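Local coordinates for protein protocadherin-19 isoform 1 (Danio rerio, PDB 5CO1) that mediates calcium-dependent homophilic cell adhesion together with a classical cadherin and is essential for early neurulation in the anterior neural plate, at residues N108-K113 against V139-S144; D71-H76 against V102-D107. All blocks are in the same frame, centred on the assembly; numbering follows the deposited sequence.

Interaction 1: N108-K113 against V139-S144. With CA (calcium ion), chain G; CA (calcium ion), chain F.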
ATOM      1  N   ASN A 108       1.941   1.983   5.472  1.00 55.47           N
ATOM      2  CA  ASN A 108       3.110   2.290   4.640  1.00 53.15           C
ATOM      3  C   ASN A 108       3.443   3.746   4.728  1.00 49.32           C
ATOM      4  O   ASN A 108       2.638   4.590   4.358  1.00 48.84           O
ATOM      5  CB  ASN A 108       2.861   1.949   3.163  1.00 57.54           C
ATOM      6  CG  ASN A 108       3.036   0.474   2.863  1.00 59.36           C
ATOM      7  OD1 ASN A 108       4.156  -0.008   2.805  1.00 59.14           O
ATOM      8  ND2 ASN A 108       1.923  -0.268   2.775  1.00 61.80           N
ATOM      9  N   ALA A 109       4.659   4.020   5.167  1.00 54.31           N
ATOM     10  CA  ALA A 109       5.198   5.366   5.266  1.00 55.96           C
ATOM     11  C   ALA A 109       5.579   5.865   3.881  1.00 61.75           C
ATOM     12  O   ALA A 109       5.764   5.066   2.957  1.00 64.30           O
ATOM     13  CB  ALA A 109       6.422   5.353   6.161  1.00 51.22           C
ATOM     14  N   PRO A 110       5.734   7.188   3.737  1.00 64.67           N
ATOM     15  CA  PRO A 110       6.149   7.706   2.434  1.00 65.05           C
ATOM     16  C   PRO A 110       7.606   7.415   2.147  1.00 59.21           C
ATOM     17  O   PRO A 110       8.407   7.489   3.066  1.00 59.17           O
ATOM     18  CB  PRO A 110       5.917   9.212   2.556  1.00 65.34           C
ATOM     19  CG  PRO A 110       4.908   9.371   3.626  1.00 63.67           C
ATOM     20  CD  PRO A 110       5.098   8.219   4.572  1.00 62.93           C
ATOM     21  N   GLU A 111       7.889   6.939   0.929  1.00 65.47           N
ATOM     22  CA  GLU A 111       9.256   6.813   0.375  1.00 72.95           C
ATOM     23  C   GLU A 111       9.647   8.126  -0.314  1.00 73.56           C
ATOM     24  O   GLU A 111       8.918   8.627  -1.178  1.00 66.83           O
ATOM     25  CB  GLU A 111       9.355   5.681  -0.677  1.00 75.41           C
ATOM     26  CG  GLU A 111       8.754   4.336  -0.281  1.00 87.05           C
ATOM     27  CD  GLU A 111       8.221   3.502  -1.471  1.00104.06           C
ATOM     28  OE1 GLU A 111       7.104   3.769  -1.993  1.00102.37           O
ATOM     29  OE2 GLU A 111       8.864   2.486  -1.818  1.00115.02           O
ATOM     30  N   ILE A 112      10.824   8.648   0.022  1.00 73.96           N
ATOM     31  CA  ILE A 112      11.347   9.839  -0.645  1.00 75.92           C
ATOM     32  C   ILE A 112      12.484   9.497  -1.607  1.00 76.90           C
ATOM     33  O   ILE A 112      13.581   9.166  -1.176  1.00 69.87           O
ATOM     34  CB  ILE A 112      11.898  10.852   0.369  1.00 77.36           C
ATOM     35  CG1 ILE A 112      10.787  11.376   1.272  1.00 79.09           C
ATOM     36  CG2 ILE A 112      12.539  12.026  -0.351  1.00 79.92           C
ATOM     37  CD1 ILE A 112      11.296  12.121   2.495  1.00 79.45           C
ATOM     38  N   LYS A 113      12.264   9.735  -2.898  1.00 90.01           N
ATOM     39  CA  LYS A 113      13.278   9.466  -3.927  1.00 92.61           C
ATOM     40  C   LYS A 113      13.841  10.749  -4.571  1.00 87.75           C
ATOM     41  O   LYS A 113      13.079  11.634  -5.009  1.00 69.65           O
ATOM     42  CB  LYS A 113      12.702   8.528  -4.993  1.00 97.24           C
ATOM     43  CG  LYS A 113      12.820   7.052  -4.632  1.00108.99           C
ATOM     44  CD  LYS A 113      14.280   6.615  -4.504  1.00123.08           C
ATOM     45  CE  LYS A 113      14.475   5.125  -4.761  1.00128.30           C
ATOM     46  NZ  LYS A 113      13.813   4.284  -3.724  1.00129.50           N
ATOM     47  N   VAL A 139       8.117  11.603  -4.226  1.00 82.75           N
ATOM     48  CA  VAL A 139       7.687  10.920  -2.996  1.00 81.73           C
ATOM     49  C   VAL A 139       6.521  10.007  -3.301  1.00 73.32           C
ATOM     50  O   VAL A 139       5.548  10.405  -3.933  1.00 66.28           O
ATOM     51  CB  VAL A 139       7.305  11.885  -1.850  1.00 84.28           C
ATOM     52  CG1 VAL A 139       8.541  12.576  -1.304  1.00 85.80           C
ATOM     53  CG2 VAL A 139       6.271  12.915  -2.304  1.00 91.46           C
ATOM     54  N   SER A 140       6.650   8.762  -2.886  1.00 68.69           N
ATOM     55  CA  SER A 140       5.612   7.792  -3.121  1.00 72.81           C
ATOM     56  C   SER A 140       5.119   7.168  -1.810  1.00 70.02           C
ATOM     57  O   SER A 140       5.761   7.267  -0.772  1.00 63.68           O
ATOM     58  CB  SER A 140       6.144   6.708  -4.037  1.00 75.27           C
ATOM     59  OG  SER A 140       7.417   6.296  -3.584  1.00 82.09           O
ATOM     60  N   ASP A 141       3.951   6.545  -1.892  1.00 67.28           N
ATOM     61  CA  ASP A 141       3.368   5.801  -0.810  1.00 62.80           C
ATOM     62  C   ASP A 141       2.626   4.634  -1.464  1.00 56.29           C
ATOM     63  O   ASP A 141       1.726   4.837  -2.285  1.00 56.26           O
ATOM     64  CB  ASP A 141       2.398   6.714  -0.028  1.00 65.63           C
ATOM     65  CG  ASP A 141       2.126   6.227   1.401  1.00 66.13           C
ATOM     66  OD1 ASP A 141       1.593   5.114   1.568  1.00 72.78           O
ATOM     67  OD2 ASP A 141       2.351   6.994   2.359  1.00 65.23           O
ATOM     68  N   ASN A 142       2.960   3.423  -1.049  1.00 53.55           N
ATOM     69  CA  ASN A 142       2.263   2.240  -1.517  1.00 59.14           C
ATOM     70  C   ASN A 142       0.797   2.101  -1.097  1.00 56.11           C
ATOM     71  O   ASN A 142       0.153   1.173  -1.547  1.00 58.68           O
ATOM     72  CB  ASN A 142       3.008   0.970  -1.085  1.00 65.81           C
ATOM     73  CG  ASN A 142       4.465   0.975  -1.501  1.00 70.60           C
ATOM     74  OD1 ASN A 142       4.792   1.267  -2.645  1.00 80.58           O
ATOM     75  ND2 ASN A 142       5.353   0.722  -0.550  1.00 76.42           N
ATOM     76  N   ASP A 143       0.294   2.926  -0.176  1.00 53.08           N
ATOM     77  CA  ASP A 143      -1.106   2.808   0.273  1.00 53.88           C
ATOM     78  C   ASP A 143      -2.008   3.486  -0.760  1.00 54.76           C
ATOM     79  O   ASP A 143      -1.517   4.198  -1.627  1.00 59.48           O
ATOM     80  CB  ASP A 143      -1.331   3.430   1.676  1.00 50.55           C
ATOM     81  CG  ASP A 143      -0.508   2.756   2.776  1.00 50.29           C
ATOM     82  OD1 ASP A 143      -0.571   1.508   2.901  1.00 46.09           O
ATOM     83  OD2 ASP A 143       0.206   3.496   3.521  1.00 48.48           O
ATOM     84  N   SER A 144      -3.320   3.316  -0.626  1.00 55.53           N
ATOM     85  CA  SER A 144      -4.296   3.975  -1.506  1.00 55.23           C
ATOM     86  C   SER A 144      -5.065   5.116  -0.839  1.00 51.56           C
ATOM     87  O   SER A 144      -4.905   5.388   0.340  1.00 55.96           O
ATOM     88  CB  SER A 144      -5.281   2.944  -2.042  1.00 59.51           C
ATOM     89  OG  SER A 144      -4.570   1.822  -2.555  1.00 69.92           O
TER
HETATM   90 CA    CA G1003       0.832   5.769   3.744  1.00 53.61          CA
HETATM   91 CA    CA F1002      -2.166  -0.317   3.338  1.00 47.62          CA
HETATM   92  O   HOH W   1       5.210   3.445   0.872  1.00 56.77           O

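Interaction 2: D71-H76 against V102-D107. With CA (calcium ion), chain F; CA (calcium ion), chain E; CA (calcium ion), chain G.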
ATOM      1  N   ASP A  71      -2.828  -8.617   2.787  1.00 63.30           N
ATOM      2  CA  ASP A  71      -2.114  -7.391   2.462  1.00 56.79           C
ATOM      3  C   ASP A  71      -2.766  -6.749   1.270  1.00 55.63           C
ATOM      4  O   ASP A  71      -2.779  -7.336   0.192  1.00 59.08           O
ATOM      5  CB  ASP A  71      -0.651  -7.691   2.176  1.00 66.05           C
ATOM      6  CG  ASP A  71       0.173  -6.441   1.854  1.00 70.12           C
ATOM      7  OD1 ASP A  71      -0.321  -5.297   1.954  1.00 67.87           O
ATOM      8  OD2 ASP A  71       1.342  -6.624   1.470  1.00 83.60           O
ATOM      9  N   HIS A  72      -3.407  -5.598   1.497  1.00 52.21           N
ATOM     10  CA  HIS A  72      -4.026  -4.823   0.420  1.00 53.22           C
ATOM     11  C   HIS A  72      -3.041  -4.504  -0.709  1.00 56.08           C
ATOM     12  O   HIS A  72      -3.431  -4.385  -1.880  1.00 53.25           O
ATOM     13  CB  HIS A  72      -4.571  -3.503   0.964  1.00 48.77           C
ATOM     14  CG  HIS A  72      -5.098  -2.588  -0.090  1.00 45.98           C
ATOM     15  ND1 HIS A  72      -6.411  -2.602  -0.496  1.00 49.20           N
ATOM     16  CD2 HIS A  72      -4.493  -1.622  -0.815  1.00 52.23           C
ATOM     17  CE1 HIS A  72      -6.605  -1.659  -1.402  1.00 55.76           C
ATOM     18  NE2 HIS A  72      -5.455  -1.041  -1.607  1.00 54.37           N
ATOM     19  N   GLU A  73      -1.790  -4.245  -0.346  1.00 57.18           N
ATOM     20  CA  GLU A  73      -0.806  -3.811  -1.351  1.00 67.91           C
ATOM     21  C   GLU A  73      -0.373  -5.004  -2.248  1.00 72.90           C
ATOM     22  O   GLU A  73      -0.045  -4.822  -3.421  1.00 77.87           O
ATOM     23  CB  GLU A  73       0.387  -3.121  -0.678  1.00 61.97           C
ATOM     24  CG  GLU A  73       0.063  -1.731  -0.128  1.00 60.39           C
ATOM     25  CD  GLU A  73      -0.838  -1.724   1.123  1.00 61.24           C
ATOM     26  OE1 GLU A  73      -0.602  -2.520   2.073  1.00 57.01           O
ATOM     27  OE2 GLU A  73      -1.778  -0.883   1.181  1.00 56.64           O
ATOM     28  N   GLU A  74      -0.558  -6.217  -1.728  1.00 70.62           N
ATOM     29  CA  GLU A  74      -0.380  -7.458  -2.473  1.00 71.50           C
ATOM     30  C   GLU A  74      -1.603  -7.845  -3.320  1.00 66.76           C
ATOM     31  O   GLU A  74      -1.441  -8.342  -4.411  1.00 63.90           O
ATOM     32  CB  GLU A  74      -0.055  -8.569  -1.474  1.00 77.85           C
ATOM     33  CG  GLU A  74       0.306  -9.921  -2.066  1.00 85.21           C
ATOM     34  CD  GLU A  74       0.388 -11.006  -0.995  1.00 95.38           C
ATOM     35  OE1 GLU A  74       0.794 -12.141  -1.322  1.00105.28           O
ATOM     36  OE2 GLU A  74       0.023 -10.740   0.176  1.00107.65           O
ATOM     37  N   LEU A  75      -2.812  -7.694  -2.785  1.00 67.64           N
ATOM     38  CA  LEU A  75      -4.045  -7.978  -3.536  1.00 65.87           C
ATOM     39  C   LEU A  75      -5.322  -7.437  -2.834  1.00 62.44           C
ATOM     40  O   LEU A  75      -5.608  -7.824  -1.698  1.00 58.46           O
ATOM     41  CB  LEU A  75      -4.185  -9.483  -3.753  1.00 66.67           C
ATOM     42  CG  LEU A  75      -5.361  -9.973  -4.607  1.00 71.19           C
ATOM     43  CD1 LEU A  75      -5.439  -9.287  -5.963  1.00 73.46           C
ATOM     44  CD2 LEU A  75      -5.284 -11.476  -4.807  1.00 72.76           C
ATOM     45  N   HIS A  76      -6.105  -6.645  -3.584  1.00 55.55           N
ATOM     46  CA  HIS A  76      -7.271  -5.888  -3.121  1.00 59.08           C
ATOM     47  C   HIS A  76      -8.450  -6.796  -2.825  1.00 58.76           C
ATOM     48  O   HIS A  76      -9.206  -6.546  -1.916  1.00 61.61           O
ATOM     49  CB  HIS A  76      -7.780  -4.920  -4.219  1.00 65.85           C
ATOM     50  CG  HIS A  76      -6.817  -3.832  -4.600  1.00 81.31           C
ATOM     51  ND1 HIS A  76      -5.507  -3.788  -4.161  1.00 95.86           N
ATOM     52  CD2 HIS A  76      -6.962  -2.778  -5.438  1.00 82.77           C
ATOM     53  CE1 HIS A  76      -4.909  -2.719  -4.660  1.00 85.47           C
ATOM     54  NE2 HIS A  76      -5.769  -2.095  -5.445  1.00 83.00           N
ATOM     55  N   VAL A 102     -10.504  -6.476   0.652  1.00 42.49           N
ATOM     56  CA  VAL A 102      -9.510  -6.252   1.622  1.00 45.40           C
ATOM     57  C   VAL A 102      -9.328  -4.776   1.707  1.00 43.52           C
ATOM     58  O   VAL A 102      -8.895  -4.154   0.758  1.00 46.17           O
ATOM     59  CB  VAL A 102      -8.205  -6.897   1.207  1.00 45.35           C
ATOM     60  CG1 VAL A 102      -7.132  -6.584   2.222  1.00 46.59           C
ATOM     61  CG2 VAL A 102      -8.424  -8.381   1.121  1.00 47.48           C
ATOM     62  N   ILE A 103      -9.570  -4.232   2.884  1.00 44.81           N
ATOM     63  CA  ILE A 103      -9.663  -2.806   3.017  1.00 45.71           C
ATOM     64  C   ILE A 103      -8.353  -2.204   3.471  1.00 41.30           C
ATOM     65  O   ILE A 103      -7.678  -2.731   4.329  1.00 39.88           O
ATOM     66  CB  ILE A 103     -10.914  -2.437   3.836  1.00 44.65           C
ATOM     67  CG1 ILE A 103     -12.086  -2.631   2.893  1.00 45.73           C
ATOM     68  CG2 ILE A 103     -10.911  -0.966   4.249  1.00 41.39           C
ATOM     69  CD1 ILE A 103     -13.309  -3.082   3.585  1.00 55.34           C
ATOM     70  N   ASP A 104      -7.925  -1.189   2.740  1.00 46.13           N
ATOM     71  CA  ASP A 104      -6.595  -0.631   2.918  1.00 46.17           C
ATOM     72  C   ASP A 104      -6.561   0.198   4.194  1.00 45.93           C
ATOM     73  O   ASP A 104      -7.521   0.929   4.499  1.00 41.93           O
ATOM     74  CB  ASP A 104      -6.219   0.219   1.723  1.00 45.60           C
ATOM     75  CG  ASP A 104      -5.030   1.111   1.994  1.00 48.09           C
ATOM     76  OD1 ASP A 104      -3.932   0.563   2.253  1.00 48.12           O
ATOM     77  OD2 ASP A 104      -5.189   2.355   1.886  1.00 47.17           O
ATOM     78  N   ILE A 105      -5.522  -0.056   4.987  1.00 43.97           N
ATOM     79  CA  ILE A 105      -5.087   0.839   6.037  1.00 47.76           C
ATOM     80  C   ILE A 105      -3.708   1.445   5.812  1.00 45.34           C
ATOM     81  O   ILE A 105      -2.948   1.015   4.942  1.00 48.39           O
ATOM     82  CB  ILE A 105      -5.082   0.142   7.402  1.00 57.93           C
ATOM     83  CG1 ILE A 105      -4.162  -1.074   7.364  1.00 61.39           C
ATOM     84  CG2 ILE A 105      -6.501  -0.269   7.794  1.00 57.21           C
ATOM     85  CD1 ILE A 105      -3.232  -1.157   8.538  1.00 68.24           C
ATOM     86  N   ASN A 106      -3.423   2.510   6.560  1.00 44.37           N
ATOM     87  CA  ASN A 106      -2.151   3.171   6.464  1.00 43.02           C
ATOM     88  C   ASN A 106      -1.026   2.407   7.169  1.00 44.65           C
ATOM     89  O   ASN A 106      -0.590   2.770   8.227  1.00 49.00           O
ATOM     90  CB  ASN A 106      -2.241   4.553   7.015  1.00 42.62           C
ATOM     91  CG  ASN A 106      -1.214   5.471   6.400  1.00 48.10           C
ATOM     92  OD1 ASN A 106      -0.632   5.162   5.368  1.00 60.77           O
ATOM     93  ND2 ASN A 106      -1.021   6.623   6.998  1.00 51.44           N
ATOM     94  N   ASP A 107      -0.529   1.366   6.537  1.00 45.17           N
ATOM     95  CA  ASP A 107       0.604   0.643   7.063  1.00 48.96           C
ATOM     96  C   ASP A 107       1.887   0.897   6.235  1.00 49.36           C
ATOM     97  O   ASP A 107       2.788   0.099   6.258  1.00 51.15           O
ATOM     98  CB  ASP A 107       0.278  -0.859   7.129  1.00 47.85           C
ATOM     99  CG  ASP A 107      -0.138  -1.449   5.776  1.00 48.34           C
ATOM    100  OD1 ASP A 107      -0.614  -0.695   4.897  1.00 55.73           O
ATOM    101  OD2 ASP A 107      -0.082  -2.688   5.627  1.00 47.29           O
TER
HETATM  102 CA    CA F1002      -2.166  -0.317   3.338  1.00 47.62          CA
HETATM  103 CA    CA E1001      -0.220  -3.738   3.760  1.00 63.26          CA
HETATM  104 CA    CA G1003       0.832   5.769   3.744  1.00 53.61          CA
HETATM  105  O   HOH W   2       2.081  -3.312   3.265  1.00 63.64           O
HETATM  106  O   HOH W   3       0.151  -5.754   4.712  1.00 57.15           O

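Interaction 1: N108-K113 against V139-S144
Asn-108 turns CG anti to its carbonyl carbon (chi1 -80°), and Asp-143 makes the same choice (chi1 -61°). This brings the Asn-108 amide up to the Asp-143 carboxylate at a calcium-binding cadherin linker. Asn-108 ends the DXNDN motif, and Asp-141 and Asp-143 form the DXD motif of the following domain. Asn-108 ND2 donates to Asp-143 OD1 at 3.1 Å. The bond is nearly straight, lies in the amide plane and meets the carboxylate from above its plane. One calcium ion joins both segments. It takes Asn-108 O at 2.2 Å, both oxygens of Asp-141, and Asp-143 OD2 at 2.4 Å. Asn-106, Asn-147 and Asp-193 complete the site. Asp-141 OD1 also accepts from Asp-143 N through its anti lone pair, an Asx turn that ties the two ligands together. Further along, Glu-111 and Ser-140 form an antiparallel hydrogen-bonded pair, with Glu-111 N to Ser-140 O at 2.7 Å. Ile-112 and Val-139 lie side by side on the sheet face opposite Glu-111 and Ser-140, CG1 to CG1 at 3.6 Å. On the Glu-111 face, Ser-140 OG donates to Glu-111 OE1 at 3.0 Å, coming from above the carboxylate plane.

Interaction 2: D71-H76 against V102-D107
Glu-73 and Asp-104 meet through metal coordination. Their carboxylate planes are turned 73° against each other, and Glu-73 OE2 and Asp-104 OD1 share one calcium ion with Ile-105 O and Asp-107 OD1. A bend at chi2 (71°) of Glu-73 accompanies its bridging role: OE1 binds a second calcium ion at 2.1 Å, alongside Asp-71 OD1, Asp-107 OD2 and two waters. Glu-15 serves both ions, and Asp-143 completes the first. This is the cadherin linker site, where Asp-71 and Glu-73 belong to the DXE motif and Asp-104 to Asp-107 to DXNDN. Among the hydrogen bonds, Glu-73 N donates to Asp-71 OD1 in an Asx turn, from above the carboxylate plane. His-72 ND1 donates in its ring plane to Val-102 O at 3.2 Å. Val-102 N donates to His-76 O at 2.9 Å. Beyond the segments, Asp-104 OD2 meets Asn-147 and His-72 NE2 meets Ser-144. The ring packing is a CH-pi contact: Asp-104 CB sits over the centre of the His-72 ring, 3.4 Å from its centroid. His-76 ND1 lies over the opposite face, toward the rim. The 71-76 loop leads straight into strand 77-86. That strand flanks 94-103 on one side, and strand 8-14 flanks it on the other.

Both contacts are surface contacts at the junction of two cadherin domains, and they follow each other along the chain. Interaction 2 joins a loop to the end of the last strand of the first domain and the linker. Interaction 1 joins the end of the linker and the strand that follows it, 111-115, to strand 135-140 and the loop after it. They share two calcium ions: Asp-143 of interaction 1 supplies a ligand to an ion held mainly by interaction 2, and Asn-106 of interaction 2 does the reverse. A probable hydrogen bond between Ser-144 OG and His-72 NE2 adds a direct tie. Interaction 1 runs into regular strand pairing with an apolar pair, while interaction 2 has a CH-pi contact on a histidine and hydrogen bonds between the loop and the end of strand 94-103.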